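PDB 3VMV: pectate lyase from Bacillus, which probably cleaves polygalacturonate, the backbone of pectin, by the lyase reaction of polysaccharide lyase family 1. Local coordinates for residues A[200-204]-A[224-228]; A[217-223]-A[240-246]. All blocks are in the same frame, centred on the assembly; numbering follows the deposited sequence.

Interaction 1: residues A[200-204]-A[224-228]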
ATOM      1  N   TYR A 200       5.207   4.836   7.987  1.00  9.26           N
ATOM      2  CA  TYR A 200       4.606   5.675   9.006  1.00  7.93           C
ATOM      3  C   TYR A 200       3.109   5.731   8.724  1.00 11.36           C
ATOM      4  O   TYR A 200       2.711   6.132   7.605  1.00 11.69           O
ATOM      5  CB  TYR A 200       5.165   7.073   8.827  1.00 10.67           C
ATOM      6  CG  TYR A 200       4.818   8.113   9.863  1.00 11.82           C
ATOM      7  CD1 TYR A 200       4.876   7.837  11.236  1.00 13.01           C
ATOM      8  CD2 TYR A 200       4.491   9.411   9.477  1.00 14.49           C
ATOM      9  CE1 TYR A 200       4.608   8.824  12.171  1.00 13.17           C
ATOM     10  CE2 TYR A 200       4.217  10.381  10.424  1.00 14.38           C
ATOM     11  CZ  TYR A 200       4.302  10.097  11.742  1.00 13.22           C
ATOM     12  OH  TYR A 200       4.050  11.068  12.714  1.00 18.87           O
ATOM     13  N   PHE A 201       2.309   5.287   9.695  1.00  9.19           N
ATOM     14  CA  PHE A 201       0.841   5.296   9.588  1.00  8.70           C
ATOM     15  C   PHE A 201       0.337   6.275  10.625  1.00 10.52           C
ATOM     16  O   PHE A 201       0.325   5.956  11.804  1.00 12.10           O
ATOM     17  CB  PHE A 201       0.305   3.897   9.891  1.00  9.32           C
ATOM     18  CG  PHE A 201       0.783   2.812   8.923  1.00  7.99           C
ATOM     19  CD1 PHE A 201       0.464   2.847   7.561  1.00 11.00           C
ATOM     20  CD2 PHE A 201       1.492   1.711   9.392  1.00  8.72           C
ATOM     21  CE1 PHE A 201       0.887   1.813   6.708  1.00  9.38           C
ATOM     22  CE2 PHE A 201       1.866   0.651   8.572  1.00 10.36           C
ATOM     23  CZ  PHE A 201       1.588   0.711   7.203  1.00 10.20           C
ATOM     24  N   ASN A 202      -0.093   7.475  10.238  1.00 10.45           N
ATOM     25  CA  ASN A 202      -0.311   8.532  11.227  1.00 11.01           C
ATOM     26  C   ASN A 202      -1.613   9.314  10.957  1.00 11.50           C
ATOM     27  O   ASN A 202      -1.860   9.751   9.840  1.00 11.81           O
ATOM     28  CB  ASN A 202       0.889   9.494  11.172  1.00 13.76           C
ATOM     29  CG  ASN A 202       0.693  10.700  12.037  1.00 14.20           C
ATOM     30  OD1 ASN A 202       0.496  10.574  13.246  1.00 15.24           O
ATOM     31  ND2 ASN A 202       0.791  11.877  11.439  1.00 15.90           N
ATOM     32  N   ASN A 203      -2.394   9.522  12.009  1.00 10.87           N
ATOM     33  CA  ASN A 203      -3.644  10.305  11.913  1.00 10.83           C
ATOM     34  C   ASN A 203      -4.607   9.706  10.880  1.00 12.72           C
ATOM     35  O   ASN A 203      -4.979  10.349   9.872  1.00 11.35           O
ATOM     36  CB  ASN A 203      -3.399  11.785  11.676  1.00 11.27           C
ATOM     37  CG  ASN A 203      -4.668  12.589  11.818  1.00 13.75           C
ATOM     38  OD1 ASN A 203      -5.443  12.383  12.757  1.00 16.27           O
ATOM     39  ND2 ASN A 203      -4.872  13.528  10.913  1.00 16.69           N
ATOM     40  N   LEU A 204      -5.003   8.456  11.166  1.00 10.14           N
ATOM     41  CA  LEU A 204      -5.841   7.651  10.275  1.00  9.38           C
ATOM     42  C   LEU A 204      -7.029   7.199  11.053  1.00 10.95           C
ATOM     43  O   LEU A 204      -6.958   7.078  12.280  1.00 14.25           O
ATOM     44  CB  LEU A 204      -5.079   6.414   9.752  1.00  9.51           C
ATOM     45  CG  LEU A 204      -3.731   6.763   9.104  1.00 11.15           C
ATOM     46  CD1 LEU A 204      -2.972   5.451   8.915  1.00  9.95           C
ATOM     47  CD2 LEU A 204      -3.912   7.503   7.769  1.00 12.41           C
ATOM     48  N   LYS A 224       0.625   5.626  14.573  1.00  9.79           N
ATOM     49  CA  LYS A 224       0.461   6.738  15.508  1.00  9.29           C
ATOM     50  C   LYS A 224      -0.888   7.380  15.297  1.00 11.99           C
ATOM     51  O   LYS A 224      -1.272   7.679  14.155  1.00 11.65           O
ATOM     52  CB  LYS A 224       1.549   7.787  15.255  1.00 11.88           C
ATOM     53  CG  LYS A 224       1.533   8.941  16.235  1.00 15.88           C
ATOM     54  CD  LYS A 224       2.773   9.823  16.000  1.00 20.96           C
ATOM     55  CE  LYS A 224       2.921  10.849  17.108  1.00 32.94           C
ATOM     56  NZ  LYS A 224       1.749  11.744  17.189  1.00 41.14           N
ATOM     57  N   ASP A 225      -1.594   7.617  16.400  1.00 11.11           N
ATOM     58  CA  ASP A 225      -2.817   8.435  16.347  1.00 10.70           C
ATOM     59  C   ASP A 225      -3.806   7.849  15.356  1.00 12.36           C
ATOM     60  O   ASP A 225      -4.256   8.490  14.408  1.00 12.49           O
ATOM     61  CB  ASP A 225      -2.477   9.891  16.044  1.00 13.07           C
ATOM     62  CG  ASP A 225      -1.738  10.578  17.202  1.00 15.06           C
ATOM     63  OD1 ASP A 225      -1.738  10.065  18.345  1.00 15.06           O
ATOM     64  OD2 ASP A 225      -1.206  11.676  16.970  1.00 18.44           O
ATOM     65  N   ILE A 226      -4.152   6.589  15.608  1.00 12.14           N
ATOM     66  CA  ILE A 226      -5.128   5.896  14.766  1.00 11.41           C
ATOM     67  C   ILE A 226      -6.425   5.866  15.556  1.00 11.37           C
ATOM     68  O   ILE A 226      -6.497   5.289  16.653  1.00 13.25           O
ATOM     69  CB  ILE A 226      -4.602   4.526  14.339  1.00 10.51           C
ATOM     70  CG1 ILE A 226      -3.371   4.738  13.414  1.00 16.80           C
ATOM     71  CG2 ILE A 226      -5.719   3.729  13.566  1.00 11.34           C
ATOM     72  CD1 ILE A 226      -2.623   3.470  13.001  1.00 15.55           C
ATOM     73  N   ASN A 227      -7.460   6.495  14.986  1.00 11.00           N
ATOM     74  CA  ASN A 227      -8.648   6.824  15.761  1.00 12.55           C
ATOM     75  C   ASN A 227      -9.525   5.641  16.120  1.00 12.65           C
ATOM     76  O   ASN A 227      -9.986   5.541  17.259  1.00 15.63           O
ATOM     77  CB  ASN A 227      -9.458   7.888  14.980  1.00 12.89           C
ATOM     78  CG  ASN A 227     -10.646   8.361  15.754  1.00 18.12           C
ATOM     79  OD1 ASN A 227     -10.498   8.912  16.837  1.00 22.35           O
ATOM     80  ND2 ASN A 227     -11.833   8.132  15.223  1.00 20.47           N
ATOM     81  N   ASP A 228      -9.792   4.774  15.143  1.00 11.93           N
ATOM     82  CA  ASP A 228     -10.718   3.680  15.407  1.00 12.05           C
ATOM     83  C   ASP A 228      -9.998   2.337  15.589  1.00 10.86           C
ATOM     84  O   ASP A 228      -9.964   1.799  16.706  1.00 12.29           O
ATOM     85  CB  ASP A 228     -11.826   3.634  14.353  1.00 13.87           C
ATOM     86  CG  ASP A 228     -13.112   3.029  14.906  1.00 16.65           C
ATOM     87  OD1 ASP A 228     -13.653   3.539  15.911  1.00 18.38           O
ATOM     88  OD2 ASP A 228     -13.585   2.042  14.330  1.00 17.29           O
TER
HETATM   89  O   HOH W   1      -0.528  12.616  14.614  1.00 27.90           O
HETATM   90  O   HOH W   2      -6.383  10.280  14.618  1.00 23.31           O

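Interaction 2: residues A[217-223]-A[240-246]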
ATOM      1  N   HIS A 217       2.958  -9.833   6.172  1.00  8.92           N
ATOM      2  CA  HIS A 217       3.970  -9.556   7.198  1.00  8.90           C
ATOM      3  C   HIS A 217       4.052  -8.050   7.374  1.00  9.31           C
ATOM      4  O   HIS A 217       4.259  -7.344   6.394  1.00  9.12           O
ATOM      5  CB  HIS A 217       5.286 -10.134   6.711  1.00  9.00           C
ATOM      6  CG  HIS A 217       6.451 -10.020   7.657  1.00  9.17           C
ATOM      7  ND1 HIS A 217       7.743 -10.051   7.179  1.00 11.31           N
ATOM      8  CD2 HIS A 217       6.540  -9.920   9.003  1.00 11.73           C
ATOM      9  CE1 HIS A 217       8.585 -10.000   8.204  1.00  9.70           C
ATOM     10  NE2 HIS A 217       7.886  -9.903   9.320  1.00 10.91           N
ATOM     11  N   MET A 218       3.875  -7.572   8.601  1.00  9.69           N
ATOM     12  CA  MET A 218       4.089  -6.166   8.922  1.00  8.53           C
ATOM     13  C   MET A 218       5.196  -6.067   9.954  1.00  7.24           C
ATOM     14  O   MET A 218       5.024  -6.573  11.083  1.00  9.09           O
ATOM     15  CB  MET A 218       2.824  -5.551   9.489  1.00 10.72           C
ATOM     16  CG  MET A 218       1.623  -5.777   8.591  1.00  8.89           C
ATOM     17  SD  MET A 218       0.198  -4.758   9.074  1.00 11.56           S
ATOM     18  CE  MET A 218       0.645  -3.138   8.459  1.00 10.49           C
ATOM     19  N   PHE A 219       6.323  -5.482   9.542  1.00  7.47           N
ATOM     20  CA  PHE A 219       7.405  -5.277  10.509  1.00  7.57           C
ATOM     21  C   PHE A 219       7.985  -3.884  10.487  1.00  8.41           C
ATOM     22  O   PHE A 219       8.080  -3.242   9.433  1.00  8.54           O
ATOM     23  CB  PHE A 219       8.516  -6.358  10.380  1.00  7.71           C
ATOM     24  CG  PHE A 219       9.326  -6.312   9.081  1.00  9.50           C
ATOM     25  CD1 PHE A 219      10.575  -5.687   9.057  1.00  9.37           C
ATOM     26  CD2 PHE A 219       8.871  -6.935   7.928  1.00  9.12           C
ATOM     27  CE1 PHE A 219      11.372  -5.675   7.921  1.00 10.40           C
ATOM     28  CE2 PHE A 219       9.652  -6.910   6.750  1.00  8.76           C
ATOM     29  CZ  PHE A 219      10.912  -6.285   6.748  1.00 10.14           C
ATOM     30  N   ASN A 220       8.383  -3.401  11.671  1.00  9.81           N
ATOM     31  CA  ASN A 220       9.137  -2.151  11.753  1.00  8.48           C
ATOM     32  C   ASN A 220       8.364  -0.966  11.210  1.00  8.73           C
ATOM     33  O   ASN A 220       8.990  -0.018  10.749  1.00  8.91           O
ATOM     34  CB  ASN A 220      10.505  -2.252  11.041  1.00  8.69           C
ATOM     35  CG  ASN A 220      11.522  -3.108  11.818  1.00 10.87           C
ATOM     36  OD1 ASN A 220      11.328  -3.500  13.023  1.00 13.97           O
ATOM     37  ND2 ASN A 220      12.593  -3.415  11.154  1.00  7.63           N
ATOM     38  N   ASN A 221       7.037  -1.017  11.312  1.00  8.63           N
ATOM     39  CA  ASN A 221       6.229   0.191  11.023  1.00  8.26           C
ATOM     40  C   ASN A 221       5.971   1.000  12.293  1.00  9.19           C
ATOM     41  O   ASN A 221       6.100   0.462  13.418  1.00  9.76           O
ATOM     42  CB  ASN A 221       4.881  -0.186  10.401  1.00  7.89           C
ATOM     43  CG  ASN A 221       5.026  -1.067   9.185  1.00  8.54           C
ATOM     44  OD1 ASN A 221       5.356  -0.605   8.078  1.00  8.55           O
ATOM     45  ND2 ASN A 221       4.794  -2.364   9.378  1.00  9.19           N
ATOM     46  N   TYR A 222       5.623   2.280  12.105  1.00  9.12           N
ATOM     47  CA  TYR A 222       5.310   3.213  13.178  1.00  9.34           C
ATOM     48  C   TYR A 222       3.878   3.644  12.979  1.00  8.22           C
ATOM     49  O   TYR A 222       3.590   4.331  12.008  1.00 10.27           O
ATOM     50  CB  TYR A 222       6.280   4.399  13.089  1.00 10.09           C
ATOM     51  CG  TYR A 222       6.165   5.511  14.109  1.00  9.40           C
ATOM     52  CD1 TYR A 222       5.334   5.400  15.207  1.00 11.43           C
ATOM     53  CD2 TYR A 222       6.972   6.623  13.994  1.00 12.64           C
ATOM     54  CE1 TYR A 222       5.273   6.474  16.131  1.00 13.99           C
ATOM     55  CE2 TYR A 222       6.907   7.675  14.905  1.00 13.04           C
ATOM     56  CZ  TYR A 222       6.078   7.566  15.972  1.00 13.80           C
ATOM     57  OH  TYR A 222       6.067   8.610  16.856  1.00 16.33           O
ATOM     58  N   PHE A 223       3.005   3.153  13.858  1.00  8.92           N
ATOM     59  CA  PHE A 223       1.565   3.471  13.852  1.00  9.48           C
ATOM     60  C   PHE A 223       1.336   4.539  14.910  1.00 12.19           C
ATOM     61  O   PHE A 223       1.784   4.373  16.065  1.00 11.12           O
ATOM     62  CB  PHE A 223       0.770   2.251  14.272  1.00  9.48           C
ATOM     63  CG  PHE A 223       0.828   1.042  13.334  1.00 10.35           C
ATOM     64  CD1 PHE A 223      -0.273   0.727  12.547  1.00 12.04           C
ATOM     65  CD2 PHE A 223       1.938   0.195  13.306  1.00  9.05           C
ATOM     66  CE1 PHE A 223      -0.323  -0.433  11.783  1.00 10.99           C
ATOM     67  CE2 PHE A 223       1.925  -0.968  12.537  1.00  8.73           C
ATOM     68  CZ  PHE A 223       0.792  -1.282  11.740  1.00  9.89           C
ATOM     69  N   PHE A 240       1.622 -11.604  10.389  1.00 10.29           N
ATOM     70  CA  PHE A 240       2.727 -11.591  11.357  1.00 11.20           C
ATOM     71  C   PHE A 240       3.062 -10.141  11.671  1.00  9.82           C
ATOM     72  O   PHE A 240       3.517  -9.411  10.770  1.00  9.98           O
ATOM     73  CB  PHE A 240       3.923 -12.380  10.786  1.00 10.39           C
ATOM     74  CG  PHE A 240       5.131 -12.443  11.719  1.00 11.70           C
ATOM     75  CD1 PHE A 240       4.950 -12.526  13.090  1.00 12.22           C
ATOM     76  CD2 PHE A 240       6.419 -12.514  11.195  1.00 12.04           C
ATOM     77  CE1 PHE A 240       6.046 -12.641  13.940  1.00 14.20           C
ATOM     78  CE2 PHE A 240       7.520 -12.605  12.044  1.00 11.25           C
ATOM     79  CZ  PHE A 240       7.339 -12.673  13.408  1.00 12.58           C
ATOM     80  N   VAL A 241       2.789  -9.719  12.903  1.00 11.35           N
ATOM     81  CA  VAL A 241       2.953  -8.320  13.352  1.00 10.23           C
ATOM     82  C   VAL A 241       4.176  -8.310  14.221  1.00  9.29           C
ATOM     83  O   VAL A 241       4.128  -8.750  15.355  1.00  9.94           O
ATOM     84  CB  VAL A 241       1.729  -7.873  14.105  1.00 10.10           C
ATOM     85  CG1 VAL A 241       1.806  -6.395  14.505  1.00 10.34           C
ATOM     86  CG2 VAL A 241       0.467  -8.180  13.262  1.00 13.37           C
ATOM     87  N   GLU A 242       5.277  -7.812  13.647  1.00  8.40           N
ATOM     88  CA  GLU A 242       6.610  -7.998  14.264  1.00  8.01           C
ATOM     89  C   GLU A 242       7.360  -6.693  14.435  1.00  8.46           C
ATOM     90  O   GLU A 242       7.627  -5.947  13.474  1.00  8.96           O
ATOM     91  CB  GLU A 242       7.405  -8.930  13.318  1.00 10.46           C
ATOM     92  CG  GLU A 242       8.797  -9.278  13.825  1.00 11.56           C
ATOM     93  CD  GLU A 242       9.611 -10.069  12.795  1.00 14.89           C
ATOM     94  OE1 GLU A 242       9.354  -9.876  11.586  1.00 17.61           O
ATOM     95  OE2 GLU A 242      10.538 -10.801  13.236  1.00 17.28           O
ATOM     96  N   ASN A 243       7.737  -6.420  15.677  1.00 11.62           N
ATOM     97  CA  ASN A 243       8.624  -5.284  15.964  1.00  9.96           C
ATOM     98  C   ASN A 243       8.131  -3.965  15.385  1.00  9.38           C
ATOM     99  O   ASN A 243       8.882  -3.201  14.770  1.00 10.06           O
ATOM    100  CB  ASN A 243      10.074  -5.574  15.513  1.00  9.79           C
ATOM    101  CG  ASN A 243      10.722  -6.703  16.293  1.00 12.16           C
ATOM    102  OD1 ASN A 243      10.050  -7.548  16.947  1.00 12.16           O
ATOM    103  ND2 ASN A 243      12.053  -6.750  16.217  1.00 11.69           N
ATOM    104  N   ASN A 244       6.845  -3.706  15.567  1.00  9.65           N
ATOM    105  CA  ASN A 244       6.268  -2.417  15.224  1.00  7.13           C
ATOM    106  C   ASN A 244       6.097  -1.559  16.450  1.00  9.29           C
ATOM    107  O   ASN A 244       6.001  -2.087  17.551  1.00 10.40           O
ATOM    108  CB  ASN A 244       4.883  -2.579  14.567  1.00  9.20           C
ATOM    109  CG  ASN A 244       4.897  -3.448  13.320  1.00  9.18           C
ATOM    110  OD1 ASN A 244       5.176  -2.966  12.224  1.00  9.03           O
ATOM    111  ND2 ASN A 244       4.572  -4.718  13.479  1.00 10.12           N
ATOM    112  N   TYR A 245       6.023  -0.248  16.237  1.00 11.01           N
ATOM    113  CA  TYR A 245       5.807   0.702  17.311  1.00  9.44           C
ATOM    114  C   TYR A 245       4.423   1.321  17.165  1.00 10.19           C
ATOM    115  O   TYR A 245       4.113   1.821  16.077  1.00  9.98           O
ATOM    116  CB  TYR A 245       6.910   1.786  17.286  1.00 10.11           C
ATOM    117  CG  TYR A 245       7.026   2.542  18.558  1.00 15.04           C
ATOM    118  CD1 TYR A 245       7.939   2.101  19.498  1.00 17.76           C
ATOM    119  CD2 TYR A 245       6.250   3.653  18.840  1.00 22.07           C
ATOM    120  CE1 TYR A 245       8.100   2.703  20.675  1.00 23.91           C
ATOM    121  CE2 TYR A 245       6.420   4.297  20.134  1.00 15.86           C
ATOM    122  CZ  TYR A 245       7.350   3.765  20.987  1.00 19.86           C
ATOM    123  OH  TYR A 245       7.604   4.266  22.246  1.00 25.77           O
ATOM    124  N   PHE A 246       3.596   1.251  18.227  1.00  9.35           N
ATOM    125  CA  PHE A 246       2.268   1.826  18.164  1.00  8.76           C
ATOM    126  C   PHE A 246       2.130   2.878  19.263  1.00 13.44           C
ATOM    127  O   PHE A 246       2.457   2.605  20.417  1.00 14.17           O
ATOM    128  CB  PHE A 246       1.229   0.745  18.504  1.00 11.13           C
ATOM    129  CG  PHE A 246       1.165  -0.402  17.537  1.00 10.75           C
ATOM    130  CD1 PHE A 246       0.208  -0.419  16.516  1.00  9.71           C
ATOM    131  CD2 PHE A 246       2.060  -1.476  17.628  1.00 10.46           C
ATOM    132  CE1 PHE A 246       0.113  -1.495  15.635  1.00 10.97           C
ATOM    133  CE2 PHE A 246       1.954  -2.563  16.771  1.00  8.89           C
ATOM    134  CZ  PHE A 246       1.009  -2.592  15.755  1.00 10.31           C
TER

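Interaction 1: residues A[200-204]-A[224-228]
K224 runs alongside N202 and Y200, all three side chains pointing the same way from neighbouring parallel strands. Its aliphatic part does the touching: CG of K224 lies 3.6 Å from OD1 of N202, and CD comes within 3.7 Å of OH of Y200, meeting the tyrosine ring obliquely. With CG anti to the backbone N (chi1 -176°), the chain stays extended past these neighbours until a bend at chi4 turns the ammonium back over D225. There NZ of K224 forms a salt bridge to OD2 of D225 at 3.0 Å, from above the carboxylate plane. The amide of N202 shares this polar cluster: a water donates both to its OD1 and to OD2 of D225, while its ND2 is held by E173. A second water joins OD1 of N203 to the backbone O of D225, and ND2 of N203 binds N174 and the carbonyl of F143. Apolar packing lies on the other side: CD1 of I226 lies 4.3 Å from CB of F201, and V249 touches I226 from the next coil. Backbone bonds tie the strands together, K224 N to F201 O at 2.8 Å and N203 N to K224 O at 3.0 Å, and beyond the corner N227 N reaches L204 O at 2.8 Å. N203 and D225 both have positive phi, so the two chains bend in step at equivalent positions. Parallel strands in register, bending together at N203 and D225, are the build of successive coils in the right-handed parallel beta-helix of pectate lyases.

Interaction 2: residues A[217-223]-A[240-246]
N244 spans the turn at N220 and N221: its OD1 takes both N-H groups of N221, its ND2 the carbonyl of M218 just before it. OD1 of N244 accepts from the backbone N of N221 at 2.8 Å and from ND2 of N221 at 2.9 Å, and the two amide planes are nearly coplanar, 6° apart. ND2 of N244 donates to M218 O from above the carbonyl plane, at 3.1 Å, while E242 N approaches that same oxygen nearly end-on. With an alanine here, the backbone N-H of N221 would probably lose its acceptor, M218 O its second donor and the N221 amide one of its anchors. On the F223 side of the sheet, F246 lies in an offset stack with F223, centroids 4.3 Å apart; CE1 of F246 sits over the middle of the F223 ring, whose edge faces N244 OD1. On the other side, Y245 and Y222 form an offset edge-to-face pair, the edge of Y245 toward the face of Y222, planes at 88°. At the far end NE2 of H217 donates to OE1 of E242 at 2.7 Å, the carboxylate oxygen lying in the imidazole plane; the anti chi1 of H217 (-177°) also brings its CD2 to 3.4 Å from CD2 of F240. Further out, Y302 bonds ND1 of H217, N199 and Y196 hold the N221 amide, and F284 packs against F246. Bonded at both ring nitrogens, the H217 imidazole is fixed in rotation, and N244 supplies an acceptor for the backbone N-H of N221 and gives M218 O a second donor besides E242 N.

How the interactions relate
Strand 222-226 belongs to both contacts: its first residues pair with 245-246 in interaction 2, and its later part, from K224, runs beside 200-204 in interaction 1. The centres lie about 13 Å apart, and the segments alternate along the chain, as expected for successive coils of one solenoid. They also touch directly. F201 N lies 2.8 Å from Y222 O, a probable hydrogen bond, and CD2 of F201 is 3.7 Å from CE1 of F223, so that phenylalanine packing, though not stacking, continues to F201. On the other face CD1 of Y200 meets CD2 of Y222 at 3.7 Å. Interaction 2 thus forms the turn leading into the strand, and interaction 1 the corner where it ends.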